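Local coordinates for protein tRNA endonuclease VMS1 (Saccharomyces cerevisiae, PDB 5WHG) that cleaves polypeptidyl-tRNAs downstream of the ribosome-associated quality control pathway to release incompletely synthesised polypeptides for degradation, at residues Asn20-Phe25 with Glu29-Ser34; Ala206-Phe211 with Lys356-Leu361; Phe211-Gly216 with Val320-Ile325; Val246-His251 with Pro349-Leu354. One frame throughout, in Å; residues are numbered along the deposited sequence.

Interaction 1: Asn20-Phe25 with Glu29-Ser34; sequences NDLYIF and EQLLNS
Asp21 and Leu22 meet Leu31 where the N-terminal loop doubles back on the short helix it leads into, a local loop-to-helix contact at one end of the modelled core. It is small, with 78 Å² buried in all, and Leu31 supplies the whole helix side of it. The Leu31 side chain points at the loop. Its CG stands opposite the backbone N (chi1 177°), beside the carbonyl carbon, and CD2 becomes the atom that does the touching. This methyl meets CD2 of Leu22 at 4.1 Å, the two side chains crossing at about a right angle. The CB of Leu22 is directed away from the helix, yet its chain bends back far enough for one methyl to reach across. Leu31 CD2 is also modelled 3.1 Å from the backbone O of Asp21, a spacing too short to be trusted at this resolution. Both leucines also touch Leu176 of strand 176-179, so strand, loop and helix share one apolar patch. The loop is also held by backbone hydrogen bonds, Leu22 with Leu364 and Ile24 with Ser362. On the helix, the hydroxyl of Ser34 turns back along the chain: its OG donates to Leu31 O at 3.0 Å, lying 32° from the carbonyl plane, with a C=O...OG angle of 121°.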
# COMPACT_ATOMS: atom_id res chain seq x y z
N ASN A 20 6.59 -12.89 -10.31
CA ASN A 20 5.46 -12.32 -11.04
C ASN A 20 4.15 -13.01 -10.71
O ASN A 20 3.08 -12.41 -10.87
CB ASN A 20 5.72 -12.42 -12.55
CG ASN A 20 5.86 -11.06 -13.21
OD1 ASN A 20 5.31 -10.08 -12.73
ND2 ASN A 20 6.61 -11.01 -14.31
N ASP A 21 4.20 -14.27 -10.26
CA ASP A 21 3.02 -15.05 -9.92
C ASP A 21 2.63 -14.92 -8.45
O ASP A 21 1.85 -15.74 -7.94
CB ASP A 21 3.24 -16.53 -10.27
CG ASP A 21 3.78 -16.75 -11.69
OD1 ASP A 21 3.44 -15.98 -12.61
OD2 ASP A 21 4.55 -17.72 -11.88
N LEU A 22 3.15 -13.91 -7.76
CA LEU A 22 3.06 -13.83 -6.31
C LEU A 22 2.54 -12.49 -5.82
O LEU A 22 2.53 -12.25 -4.61
CB LEU A 22 4.44 -14.11 -5.68
CG LEU A 22 4.94 -15.55 -5.86
CD1 LEU A 22 6.36 -15.71 -5.34
CD2 LEU A 22 4.00 -16.55 -5.19
N TYR A 23 2.12 -11.61 -6.73
CA TYR A 23 1.57 -10.33 -6.33
C TYR A 23 0.22 -10.54 -5.64
O TYR A 23 -0.72 -11.07 -6.24
CB TYR A 23 1.41 -9.41 -7.53
CG TYR A 23 1.05 -7.98 -7.16
CD1 TYR A 23 1.92 -7.19 -6.43
CD2 TYR A 23 -0.16 -7.43 -7.54
CE1 TYR A 23 1.60 -5.90 -6.10
CE2 TYR A 23 -0.49 -6.13 -7.21
CZ TYR A 23 0.39 -5.37 -6.49
OH TYR A 23 0.06 -4.09 -6.17
N ILE A 24 0.13 -10.09 -4.38
CA ILE A 24 -1.02 -10.37 -3.55
C ILE A 24 -2.34 -9.86 -4.14
O ILE A 24 -3.40 -10.42 -3.85
CB ILE A 24 -0.74 -9.79 -2.15
CG1 ILE A 24 0.34 -10.63 -1.46
CG2 ILE A 24 -2.00 -9.75 -1.30
CD1 ILE A 24 1.05 -9.90 -0.35
N PHE A 25 -2.30 -8.84 -5.01
CA PHE A 25 -3.52 -8.29 -5.58
C PHE A 25 -3.80 -8.76 -7.00
O PHE A 25 -4.64 -8.17 -7.69
CB PHE A 25 -3.47 -6.76 -5.52
CG PHE A 25 -3.29 -6.22 -4.13
CD1 PHE A 25 -4.26 -6.46 -3.15
CD2 PHE A 25 -2.16 -5.50 -3.78
CE1 PHE A 25 -4.11 -5.97 -1.87
CE2 PHE A 25 -2.01 -5.01 -2.50
CZ PHE A 25 -2.98 -5.24 -1.54
N GLU A 29 -6.20 -17.90 -10.13
CA GLU A 29 -7.18 -18.67 -9.37
C GLU A 29 -6.61 -20.01 -8.91
O GLU A 29 -6.97 -20.49 -7.83
CB GLU A 29 -8.45 -18.89 -10.22
CG GLU A 29 -9.72 -19.17 -9.40
CD GLU A 29 -10.88 -19.66 -10.26
OE1 GLU A 29 -10.64 -20.12 -11.39
OE2 GLU A 29 -12.05 -19.58 -9.79
N GLN A 30 -5.71 -20.61 -9.70
CA GLN A 30 -5.08 -21.86 -9.31
C GLN A 30 -4.31 -21.69 -8.01
O GLN A 30 -4.48 -22.45 -7.05
CB GLN A 30 -4.16 -22.38 -10.41
CG GLN A 30 -3.74 -23.85 -10.23
CD GLN A 30 -2.42 -24.20 -10.93
OE1 GLN A 30 -1.44 -23.46 -10.83
NE2 GLN A 30 -2.39 -25.33 -11.62
N LEU A 31 -3.44 -20.69 -7.96
CA LEU A 31 -2.67 -20.45 -6.75
C LEU A 31 -3.56 -20.04 -5.58
O LEU A 31 -3.32 -20.45 -4.44
CB LEU A 31 -1.60 -19.40 -7.04
CG LEU A 31 -0.72 -18.95 -5.88
CD1 LEU A 31 -0.14 -20.16 -5.19
CD2 LEU A 31 0.39 -18.04 -6.38
N LEU A 32 -4.61 -19.25 -5.84
CA LEU A 32 -5.50 -18.79 -4.77
C LEU A 32 -6.21 -19.96 -4.10
O LEU A 32 -6.10 -20.15 -2.88
CB LEU A 32 -6.53 -17.82 -5.34
CG LEU A 32 -6.97 -16.69 -4.43
CD1 LEU A 32 -5.76 -16.16 -3.71
CD2 LEU A 32 -7.58 -15.60 -5.26
N ASN A 33 -6.94 -20.75 -4.88
CA ASN A 33 -7.73 -21.87 -4.37
C ASN A 33 -6.86 -22.97 -3.75
O ASN A 33 -7.41 -23.86 -3.09
CB ASN A 33 -8.59 -22.48 -5.48
CG ASN A 33 -9.89 -21.73 -5.70
OD1 ASN A 33 -10.03 -20.57 -5.32
ND2 ASN A 33 -10.86 -22.41 -6.31
N SER A 34 -5.54 -22.93 -3.96
CA SER A 34 -4.66 -23.87 -3.28
C SER A 34 -4.24 -23.39 -1.90
O SER A 34 -4.03 -24.23 -1.01
CB SER A 34 -3.41 -24.16 -4.15
OG SER A 34 -2.36 -23.22 -3.97

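Interaction 2: Ala206-Phe211 with Lys356-Leu361; sequences AISALF and KAWCEL
Strand 207-214 runs past helix 351-362 with the closest CA atoms, those of Leu210 and Trp358, 8.1 Å apart, and side chains alone bridge the gap. Ser208 and Leu210, alternate residues of the strand, point at the helix, while Ile207 and Ala209 point the other way. Trp358 fills the space from the helix side. With CG trans to the backbone N (chi1 -176°), its indole extends to the strand, and its six-membered ring spans both residues. Leu210 grips the near end: CD1 lies 3.9 Å from Trp358 CB and CD2 4.0 Å from Trp358 CE3, the two side chains crossing at about a right angle. The far end rests against Ser208, whose OG is 4.0 Å from Trp358 CH2 but makes its hydrogen bond to His225 NE2. Replacing Trp358 by an alanine would keep the CB contact but is likely to open a gap beside Ser208 and leave the Leu210 CD2 methyl without the indole it packs on. Around the contact, Val223 of strand 217-224 also touches the indole, Phe314 of strand 313-316 backs Leu210 and Leu361, and helix 304-308 covers Ile207 and Ala209 on the opposite side of the sheet.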
# COMPACT_ATOMS: atom_id res chain seq x y z
N ALA A 206 -8.90 0.13 -5.34
CA ALA A 206 -8.08 -0.19 -4.18
C ALA A 206 -6.82 0.66 -4.20
O ALA A 206 -6.07 0.65 -5.19
CB ALA A 206 -7.72 -1.68 -4.19
N ILE A 207 -6.62 1.44 -3.13
CA ILE A 207 -5.39 2.21 -2.95
C ILE A 207 -4.93 2.10 -1.51
O ILE A 207 -5.73 1.86 -0.59
CB ILE A 207 -5.53 3.70 -3.33
CG1 ILE A 207 -6.62 4.36 -2.46
CG2 ILE A 207 -5.72 3.88 -4.84
CD1 ILE A 207 -6.85 5.82 -2.76
N SER A 208 -3.62 2.31 -1.31
CA SER A 208 -3.02 2.48 0.01
C SER A 208 -2.12 3.71 -0.03
O SER A 208 -1.70 4.15 -1.10
CB SER A 208 -2.22 1.24 0.43
OG SER A 208 -3.05 0.10 0.58
N ALA A 209 -1.83 4.26 1.15
CA ALA A 209 -0.91 5.39 1.23
C ALA A 209 0.44 4.97 1.84
O ALA A 209 0.51 4.01 2.60
CB ALA A 209 -1.54 6.54 2.04
N LEU A 210 1.51 5.67 1.47
CA LEU A 210 2.85 5.39 1.98
C LEU A 210 3.56 6.70 2.33
O LEU A 210 3.65 7.60 1.49
CB LEU A 210 3.68 4.60 0.97
CG LEU A 210 3.07 3.37 0.28
CD1 LEU A 210 3.97 2.91 -0.89
CD2 LEU A 210 2.92 2.24 1.23
N PHE A 211 4.07 6.78 3.56
CA PHE A 211 4.70 7.98 4.10
C PHE A 211 5.95 7.58 4.89
O PHE A 211 5.88 6.71 5.76
CB PHE A 211 3.72 8.75 4.99
CG PHE A 211 2.57 9.36 4.23
CD1 PHE A 211 2.78 10.44 3.37
CD2 PHE A 211 1.28 8.86 4.36
CE1 PHE A 211 1.73 11.02 2.66
CE2 PHE A 211 0.21 9.43 3.65
CZ PHE A 211 0.44 10.51 2.80
N LYS A 356 10.28 0.34 -2.99
CA LYS A 356 10.89 -0.82 -2.33
C LYS A 356 9.97 -1.34 -1.24
O LYS A 356 9.64 -2.53 -1.19
CB LYS A 356 12.27 -0.44 -1.76
CG LYS A 356 13.05 -1.57 -1.01
CD LYS A 356 12.76 -1.64 0.52
CE LYS A 356 13.06 -3.03 1.11
NZ LYS A 356 12.68 -3.17 2.55
N ALA A 357 9.52 -0.44 -0.36
CA ALA A 357 8.61 -0.81 0.71
C ALA A 357 7.36 -1.46 0.16
O ALA A 357 6.91 -2.50 0.67
CB ALA A 357 8.27 0.42 1.54
N TRP A 358 6.76 -0.88 -0.88
CA TRP A 358 5.53 -1.44 -1.43
C TRP A 358 5.75 -2.84 -1.98
O TRP A 358 4.97 -3.75 -1.69
CB TRP A 358 4.93 -0.53 -2.51
CG TRP A 358 3.61 -1.07 -2.99
CD1 TRP A 358 3.30 -1.51 -4.25
CD2 TRP A 358 2.42 -1.26 -2.20
NE1 TRP A 358 1.99 -1.95 -4.30
CE2 TRP A 358 1.43 -1.82 -3.06
CE3 TRP A 358 2.10 -1.02 -0.86
CZ2 TRP A 358 0.13 -2.13 -2.61
CZ3 TRP A 358 0.81 -1.34 -0.41
CH2 TRP A 358 -0.16 -1.88 -1.30
N CYS A 359 6.80 -3.03 -2.77
CA CYS A 359 7.05 -4.37 -3.31
C CYS A 359 7.30 -5.36 -2.19
O CYS A 359 6.88 -6.52 -2.28
CB CYS A 359 8.24 -4.36 -4.27
SG CYS A 359 7.92 -3.54 -5.84
N GLU A 360 7.94 -4.92 -1.11
CA GLU A 360 8.16 -5.75 0.08
C GLU A 360 6.85 -6.10 0.80
O GLU A 360 6.79 -7.15 1.46
CB GLU A 360 9.11 -5.03 1.03
CG GLU A 360 9.37 -5.75 2.32
CD GLU A 360 9.88 -7.15 2.08
OE1 GLU A 360 9.40 -8.08 2.77
OE2 GLU A 360 10.76 -7.32 1.20
N LEU A 361 5.81 -5.27 0.72
CA LEU A 361 4.54 -5.61 1.36
C LEU A 361 3.59 -6.40 0.45
O LEU A 361 2.73 -7.13 0.96
CB LEU A 361 3.81 -4.35 1.82
CG LEU A 361 4.28 -3.50 3.01
CD1 LEU A 361 3.77 -2.07 2.85
CD2 LEU A 361 3.78 -4.09 4.32

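Interaction 3: Phe211-Gly216 with Val320-Ile325; sequences FMVGGG and VSDKKI
The carboxylate of Asp322 is the flat group in this contact, and it stands beside Val213 and Gly214 at the end of strand 207-214. Val213 lies to one side of its plane, with CG1 nearer to the acid than CG2. Gly214 CA is 4.2 Å from Asp322 OD2. The other oxygen turns back to its own helix, where Ser321 OG offers OD1 a weak hydrogen bond. What touches most closely is aliphatic: Val213 CG1 comes within 3.8 Å of Asp322 CB. That methyl occupies the crowded position between backbone N and carbonyl carbon (chi1 64°), which aims it at the helix. A water joins the polar parts, donating to Val213 O at 3.3 Å and, weakly, to Asp322 OD2. The acid thus packs its CB on the valine and keeps its oxygens for water and a hydroxyl. At the extended backbone angles of Gly214 a CB would press on the preceding carbonyl oxygen; Gly215, in the turn, has a positive phi. Val213 is buried further by Ile296 of helix 292-302, and its backbone hydrogen-bonds to that of Arg316 of strand 313-316. Gly215 and Gly216 form the turn of the beta hairpin between strands 207-214 and 217-224, while helix 320-323 follows strand 313-316, which runs parallel to 207-214. The contact therefore joins the hairpin end to the helix after the neighbouring parallel strand, at one end of the mixed sheet of the VLRF1 domain.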
# COMPACT_ATOMS: atom_id res chain seq x y z
N PHE A 211 4.07 6.78 3.56
CA PHE A 211 4.70 7.98 4.10
C PHE A 211 5.95 7.58 4.89
O PHE A 211 5.88 6.71 5.76
CB PHE A 211 3.72 8.75 4.99
CG PHE A 211 2.57 9.36 4.23
CD1 PHE A 211 2.78 10.44 3.37
CD2 PHE A 211 1.28 8.86 4.36
CE1 PHE A 211 1.73 11.02 2.66
CE2 PHE A 211 0.21 9.43 3.65
CZ PHE A 211 0.44 10.51 2.80
N MSE A 212 7.08 8.21 4.57
CA MSE A 212 8.26 8.15 5.41
C MSE A 212 8.83 9.54 5.64
O MSE A 212 8.96 10.32 4.71
CB MSE A 212 9.34 7.29 4.77
CG MSE A 212 8.94 5.90 4.41
SE MSE A 212 10.38 5.11 3.34
CE MSE A 212 9.44 3.54 2.67
N VAL A 213 9.19 9.85 6.89
CA VAL A 213 9.82 11.12 7.23
C VAL A 213 10.99 10.82 8.14
O VAL A 213 10.97 9.85 8.90
CB VAL A 213 8.83 12.12 7.90
CG1 VAL A 213 8.35 11.58 9.22
CG2 VAL A 213 9.45 13.47 8.11
N GLY A 214 12.03 11.64 8.04
CA GLY A 214 13.13 11.50 8.96
C GLY A 214 14.34 12.29 8.53
O GLY A 214 14.71 12.30 7.35
N GLY A 215 14.99 12.94 9.49
CA GLY A 215 16.17 13.72 9.18
C GLY A 215 15.92 14.84 8.20
O GLY A 215 16.80 15.18 7.40
N GLY A 216 14.73 15.44 8.23
CA GLY A 216 14.42 16.55 7.37
C GLY A 216 13.91 16.16 6.01
O GLY A 216 13.50 17.04 5.24
N VAL A 320 9.55 11.18 17.62
CA VAL A 320 8.22 11.29 18.22
C VAL A 320 7.50 12.53 17.69
O VAL A 320 6.29 12.50 17.42
CB VAL A 320 8.33 11.29 19.76
CG1 VAL A 320 9.12 12.50 20.28
CG2 VAL A 320 6.94 11.19 20.39
N SER A 321 8.23 13.65 17.54
CA SER A 321 7.66 14.85 16.94
C SER A 321 7.33 14.64 15.47
O SER A 321 6.47 15.36 14.93
CB SER A 321 8.63 16.02 17.08
OG SER A 321 9.72 15.86 16.19
N ASP A 322 7.99 13.69 14.81
CA ASP A 322 7.72 13.44 13.40
C ASP A 322 6.48 12.57 13.22
O ASP A 322 5.68 12.81 12.30
CB ASP A 322 8.95 12.79 12.75
CG ASP A 322 10.14 13.75 12.63
OD1 ASP A 322 9.96 14.97 12.86
OD2 ASP A 322 11.26 13.28 12.31
N LYS A 323 6.28 11.57 14.08
CA LYS A 323 5.02 10.84 14.06
C LYS A 323 3.85 11.77 14.38
O LYS A 323 2.76 11.65 13.79
CB LYS A 323 5.08 9.67 15.06
CG LYS A 323 3.85 8.73 15.06
CD LYS A 323 3.77 7.86 13.80
CE LYS A 323 2.49 7.01 13.75
NZ LYS A 323 2.74 5.66 13.13
N LYS A 324 4.06 12.73 15.27
CA LYS A 324 3.00 13.68 15.58
C LYS A 324 2.61 14.54 14.38
O LYS A 324 1.53 15.12 14.37
CB LYS A 324 3.44 14.55 16.76
CG LYS A 324 2.31 15.31 17.44
CD LYS A 324 2.87 16.35 18.40
CE LYS A 324 1.79 17.29 18.90
NZ LYS A 324 2.30 18.28 19.89
N ILE A 325 3.46 14.61 13.34
CA ILE A 325 3.16 15.46 12.19
C ILE A 325 1.93 14.95 11.45
O ILE A 325 1.21 15.73 10.82
CB ILE A 325 4.37 15.54 11.23
CG1 ILE A 325 5.59 16.13 11.94
CG2 ILE A 325 4.04 16.39 10.00
CD1 ILE A 325 6.79 16.20 11.05
O HOH W 1 11.61 9.86 12.10

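Interaction 4: Val246-His251 with Pro349-Leu354; sequences VNFLEH and PTVLEL
With its CG opposite the carbonyl carbon (chi1 -82°), Phe248 carries its ring from the strand to Val351 and Leu354 at the start of helix 351-362. This is an edge strand of the mixed sheet packing on a helix, and a classic beta bulge shapes it. Leu249 and Glu250 both face Ile222, and the extra residue lets Phe248 and His251, three positions apart, point to the same side. The far end of the phenyl ring does the work. Its CZ lies 3.8 Å from Leu354 CB, with the two side chains at about a right angle, and its CE2 is 4.0 Å from Val351 O, which sits at the ring edge close to the plane. A looser touch, 4.2 Å, links Phe248 CE2 to Val351 CG1. His251, exposed to solvent, lays its CB against Val351 CG2 at 4.1 Å. Substitution of Phe248 by an alanine would probably leave Leu354 CB without this ring and open a gap between the bulged strand and the helix. Behind the phenylalanine, Leu210, Ala221 and Val223 of the central strands close the packing, so the ring is wedged between sheet and helix. The helix itself starts cleanly: Thr350 is its N-cap, and its OG1 accepts a hydrogen bond from Glu353 N at 3.1 Å with a nearly straight N-H...O angle of 163°.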
# COMPACT_ATOMS: atom_id res chain seq x y z
N VAL A 246 4.90 -0.69 -10.11
CA VAL A 246 4.21 0.03 -9.04
C VAL A 246 3.57 1.28 -9.62
O VAL A 246 4.25 2.11 -10.24
CB VAL A 246 5.19 0.38 -7.91
CG1 VAL A 246 4.46 1.11 -6.79
CG2 VAL A 246 5.88 -0.85 -7.36
N ASN A 247 2.27 1.44 -9.40
CA ASN A 247 1.54 2.59 -9.93
C ASN A 247 1.27 3.59 -8.80
O ASN A 247 0.37 3.38 -7.98
CB ASN A 247 0.25 2.14 -10.59
CG ASN A 247 -0.48 3.27 -11.24
OD1 ASN A 247 0.04 4.38 -11.37
ND2 ASN A 247 -1.70 2.99 -11.68
N PHE A 248 2.05 4.68 -8.77
CA PHE A 248 1.85 5.75 -7.79
C PHE A 248 0.92 6.78 -8.41
O PHE A 248 1.32 7.52 -9.31
CB PHE A 248 3.17 6.39 -7.36
CG PHE A 248 3.93 5.63 -6.29
CD1 PHE A 248 3.36 4.56 -5.62
CD2 PHE A 248 5.24 6.00 -5.97
CE1 PHE A 248 4.08 3.85 -4.65
CE2 PHE A 248 5.97 5.31 -5.00
CZ PHE A 248 5.39 4.23 -4.34
N LEU A 249 -0.32 6.84 -7.93
CA LEU A 249 -1.28 7.81 -8.44
C LEU A 249 -0.83 9.22 -8.11
O LEU A 249 -0.98 10.13 -8.93
CB LEU A 249 -2.67 7.52 -7.88
CG LEU A 249 -3.24 6.12 -8.18
CD1 LEU A 249 -4.69 6.01 -7.77
CD2 LEU A 249 -3.10 5.81 -9.64
N GLU A 250 -0.29 9.43 -6.91
CA GLU A 250 0.39 10.66 -6.56
C GLU A 250 1.68 10.32 -5.82
O GLU A 250 1.82 9.24 -5.24
CB GLU A 250 -0.48 11.58 -5.70
CG GLU A 250 -1.94 11.71 -6.12
CD GLU A 250 -2.18 12.62 -7.32
OE1 GLU A 250 -1.21 13.18 -7.87
OE2 GLU A 250 -3.36 12.78 -7.71
N HIS A 251 2.63 11.25 -5.83
CA HIS A 251 3.86 11.06 -5.07
C HIS A 251 4.52 12.41 -4.89
O HIS A 251 4.51 13.23 -5.81
CB HIS A 251 4.82 10.09 -5.76
CG HIS A 251 5.42 10.65 -7.00
ND1 HIS A 251 6.64 11.28 -7.02
CD2 HIS A 251 4.93 10.72 -8.26
CE1 HIS A 251 6.88 11.72 -8.25
NE2 HIS A 251 5.86 11.38 -9.02
N PRO A 349 13.90 8.51 3.17
CA PRO A 349 12.66 8.80 2.45
C PRO A 349 12.93 9.29 1.04
O PRO A 349 13.34 10.43 0.83
CB PRO A 349 12.00 9.89 3.31
CG PRO A 349 12.58 9.68 4.68
CD PRO A 349 14.00 9.24 4.44
N THR A 350 12.76 8.41 0.06
CA THR A 350 12.75 8.77 -1.35
C THR A 350 11.62 8.01 -2.01
O THR A 350 11.08 7.04 -1.46
CB THR A 350 14.07 8.43 -2.06
OG1 THR A 350 14.00 7.07 -2.53
CG2 THR A 350 15.24 8.57 -1.14
N VAL A 351 11.25 8.45 -3.22
CA VAL A 351 10.21 7.75 -3.95
C VAL A 351 10.62 6.30 -4.21
O VAL A 351 9.83 5.37 -4.00
CB VAL A 351 9.86 8.49 -5.26
CG1 VAL A 351 9.32 7.53 -6.26
CG2 VAL A 351 8.78 9.49 -4.99
N LEU A 352 11.86 6.08 -4.63
CA LEU A 352 12.25 4.71 -4.92
C LEU A 352 12.15 3.86 -3.66
O LEU A 352 11.72 2.70 -3.73
CB LEU A 352 13.66 4.68 -5.51
CG LEU A 352 14.12 3.27 -5.86
CD1 LEU A 352 13.73 2.82 -7.29
CD2 LEU A 352 15.60 3.12 -5.61
N GLU A 353 12.46 4.43 -2.50
CA GLU A 353 12.32 3.69 -1.24
C GLU A 353 10.86 3.37 -0.92
O GLU A 353 10.57 2.32 -0.35
CB GLU A 353 12.98 4.46 -0.10
CG GLU A 353 12.83 3.82 1.27
CD GLU A 353 13.38 2.39 1.36
OE1 GLU A 353 14.58 2.18 1.08
OE2 GLU A 353 12.59 1.48 1.73
N LEU A 354 9.94 4.28 -1.26
CA LEU A 354 8.51 3.97 -1.13
C LEU A 354 8.12 2.77 -2.00
O LEU A 354 7.30 1.94 -1.59
CB LEU A 354 7.69 5.22 -1.50
CG LEU A 354 7.80 6.41 -0.53
CD1 LEU A 354 6.87 7.54 -0.92
CD2 LEU A 354 7.52 6.00 0.92

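Interactions 2, 3 and 4 all lie within the VLRF1 domain, which binds the 60S subunit, and all involve its mixed sheet. Strand 207-214 serves interactions 2 and 3, which share Phe211, and helix 351-362 serves 2 and 4, whose centres are about 8 Å apart. The centre of interaction 3 is about 17 Å from the centres of both. Along the chain, interaction 1 closes before the others open; interactions 3 and 4 interleave, and 2 spans both. Interaction 1, centred about 19 Å from the centre of 2, still touches it: Phe25 and Tyr23 meet Trp358. Helix 351-362 thus links the sheet to the N-terminal loop, while interaction 3 lies across the chain's centre from interaction 1, their centres about 35 Å apart.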